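PDB 5OGX: cytochrome P450 reductase from Amycolatopsis methanolica 239, which transfers electrons from NADH through FAD and a [2Fe-2S] cluster to its partner cytochrome P450, which O-demethylates lignin-derived aromatic compounds. Local coordinates for residues W32-C37 and V87-D92. Sequence-based numbering, arbitrary orientation.
Unlike the reference sequence in segment 87-92: Ala91 (reference Ser), Asp92 (reference Glu). With NA (sodium ion), chain D; FES (Fe2/s2 (inorganic) cluster), chain C.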
loop_
_atom_site.group_PDB
_atom_site.type_symbol
_atom_site.label_atom_id
_atom_site.label_comp_id
_atom_site.label_asym_id
_atom_site.label_seq_id
_atom_site.Cartn_x
_atom_site.Cartn_y
_atom_site.Cartn_z
ATOM N N TRP A 32 -12.530 8.574 -7.490
ATOM C CA TRP A 32 -11.871 8.053 -6.298
ATOM C C TRP A 32 -12.866 7.704 -5.201
ATOM O O TRP A 32 -13.857 8.406 -4.975
ATOM C CB TRP A 32 -10.871 9.059 -5.738
ATOM C CG TRP A 32 -10.193 8.508 -4.510
ATOM C CD1 TRP A 32 -9.210 7.555 -4.467
ATOM C CD2 TRP A 32 -10.481 8.855 -3.158
ATOM N NE1 TRP A 32 -8.854 7.296 -3.153
ATOM C CE2 TRP A 32 -9.619 8.095 -2.333
ATOM C CE3 TRP A 32 -11.381 9.759 -2.558
ATOM C CZ2 TRP A 32 -9.643 8.185 -0.938
ATOM C CZ3 TRP A 32 -11.393 9.860 -1.175
ATOM C CH2 TRP A 32 -10.524 9.082 -0.378
ATOM N N MET A 33 -12.570 6.627 -4.496
ATOM C CA MET A 33 -13.122 6.422 -3.168
ATOM C C MET A 33 -12.110 5.615 -2.376
ATOM O O MET A 33 -11.244 4.957 -2.964
ATOM C CB MET A 33 -14.470 5.703 -3.226
ATOM C CG MET A 33 -14.383 4.385 -3.958
ATOM S SD MET A 33 -15.882 3.415 -3.675
ATOM C CE MET A 33 -17.167 4.672 -3.858
ATOM N N PRO A 34 -12.170 5.668 -1.046
ATOM C CA PRO A 34 -11.108 5.048 -0.240
ATOM C C PRO A 34 -10.998 3.555 -0.481
ATOM O O PRO A 34 -11.993 2.853 -0.669
ATOM C CB PRO A 34 -11.526 5.337 1.208
ATOM C CG PRO A 34 -12.564 6.392 1.141
ATOM C CD PRO A 34 -13.137 6.425 -0.235
ATOM N N ASN A 35 -9.771 3.075 -0.496
ATOM C CA ASN A 35 -9.483 1.702 -0.736
ATOM C C ASN A 35 -8.073 1.364 -0.262
ATOM O O ASN A 35 -7.215 2.134 -0.444
ATOM C CB ASN A 35 -9.661 1.367 -2.203
ATOM C CG ASN A 35 -8.649 2.010 -3.086
ATOM O OD1 ASN A 35 -7.703 1.410 -3.463
ATOM N ND2 ASN A 35 -8.897 3.210 -3.443
ATOM N N SER A 36 -7.897 0.200 0.353
ATOM C CA SER A 36 -6.568 -0.111 0.872
ATOM C C SER A 36 -6.247 -1.599 0.836
ATOM O O SER A 36 -5.308 -2.011 1.528
ATOM C CB SER A 36 -6.405 0.324 2.346
ATOM O OG SER A 36 -6.125 1.704 2.501
ATOM N N CYS A 37 -6.998 -2.422 0.090
ATOM C CA CYS A 37 -6.687 -3.849 -0.001
ATOM C C CYS A 37 -7.390 -4.537 -1.167
ATOM O O CYS A 37 -6.881 -5.537 -1.687
ATOM C CB CYS A 37 -7.030 -4.567 1.315
ATOM S SG CYS A 37 -8.797 -4.953 1.536
ATOM N N VAL A 87 -24.508 5.534 -3.837
ATOM C CA VAL A 87 -23.815 5.223 -2.596
ATOM C C VAL A 87 -23.217 6.482 -1.982
ATOM O O VAL A 87 -23.039 7.506 -2.639
ATOM C CB VAL A 87 -22.712 4.163 -2.796
ATOM C CG1 VAL A 87 -23.305 2.889 -3.397
ATOM C CG2 VAL A 87 -21.592 4.711 -3.659
ATOM N N ARG A 88 -22.927 6.391 -0.691
ATOM C CA ARG A 88 -22.245 7.452 0.033
ATOM C C ARG A 88 -20.976 6.876 0.616
ATOM O O ARG A 88 -21.013 5.868 1.332
ATOM C CB ARG A 88 -23.105 8.045 1.145
ATOM C CG ARG A 88 -22.334 9.131 1.930
ATOM C CD ARG A 88 -23.154 9.702 3.063
ATOM N NE ARG A 88 -23.529 8.705 4.063
ATOM C CZ ARG A 88 -22.702 8.182 4.961
ATOM N NH1 ARG A 88 -21.429 8.556 5.012
ATOM N NH2 ARG A 88 -23.164 7.293 5.833
ATOM N N SER A 89 -19.858 7.516 0.298
ATOM C CA SER A 89 -18.566 7.140 0.847
ATOM C C SER A 89 -18.135 8.270 1.771
ATOM O O SER A 89 -18.967 8.835 2.484
ATOM C CB SER A 89 -17.562 6.879 -0.288
ATOM O OG SER A 89 -16.261 6.572 0.190
ATOM N N THR A 90 -16.854 8.619 1.775
ATOM C CA THR A 90 -16.423 9.759 2.569
ATOM C C THR A 90 -16.689 11.061 1.821
ATOM O O THR A 90 -17.013 11.072 0.633
ATOM C CB THR A 90 -14.932 9.663 2.870
ATOM O OG1 THR A 90 -14.250 9.628 1.619
ATOM C CG2 THR A 90 -14.597 8.400 3.640
ATOM N N ALA A 91 -16.504 12.180 2.530
ATOM C CA ALA A 91 -16.796 13.492 1.957
ATOM C C ALA A 91 -16.019 13.736 0.669
ATOM O O ALA A 91 -16.540 14.351 -0.271
ATOM C CB ALA A 91 -16.480 14.589 2.972
ATOM N N ASP A 92 -14.769 13.276 0.613
ATOM C CA ASP A 92 -13.923 13.526 -0.547
ATOM C C ASP A 92 -14.136 12.533 -1.681
ATOM O O ASP A 92 -13.574 12.731 -2.758
ATOM C CB ASP A 92 -12.441 13.492 -0.149
ATOM C CG ASP A 92 -12.027 14.711 0.644
ATOM O OD1 ASP A 92 -12.837 15.650 0.761
ATOM O OD2 ASP A 92 -10.889 14.725 1.153
HETATM NA NA NA D . -14.927 3.102 -1.047
HETATM FE FE1 FES C . -10.181 -2.989 1.755
HETATM FE FE2 FES C . -12.479 -2.919 0.510
HETATM S S1 FES C . -12.118 -3.789 2.461
HETATM S S2 FES C . -10.616 -1.940 -0.129
#
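Met33 and Pro34 meet Val87, Ser89 and Thr90 in the beta-grasp [2Fe-2S] ferredoxin domain, where the cluster loop lies against the end of strand 85-88 and the chain leaving it. The Met33 side chain traces the interface. Its CB lies 4.0 Å from Ser89 OG; with chi1 at 56°, CG then passes beside the bound sodium ion, which SD ligates at 2.8 Å. A bend at chi3 (43°) carries CE onward to Val87 CG2, 4.4 Å away, a loose apolar touch over which Leu47 and Val9 also pack. Pro34 adds its carbonyl O to the sodium, while its ring turns to segment 87-92: CD approaches Ser89 OG to 3.2 Å and CG reaches Thr90 OG1 at 3.7 Å. Just before Met33, Trp32 presents the edge of its six-membered ring to the backbone of Asp92, with CE3 3.7 Å from Asp92 O, and Pro34 N lies above one face, offset toward the rim. NE1 donates a hydrogen bond to Asp196 OD1, and Arg95 makes a cation-pi contact. Replacing the indole of Trp32 with an alanine here is likely to open a gap beside Asp92 and leave Asp196 OD1 without its indole donor. At the end of segment 32-37, Cys37 SG ligates the iron atom FE1 of the cluster at 2.4 Å. Asn35, in sequence between Pro34 and Cys37, turns ND2 back to Met33 O over 3.0 Å, its N-H...O angle 161°.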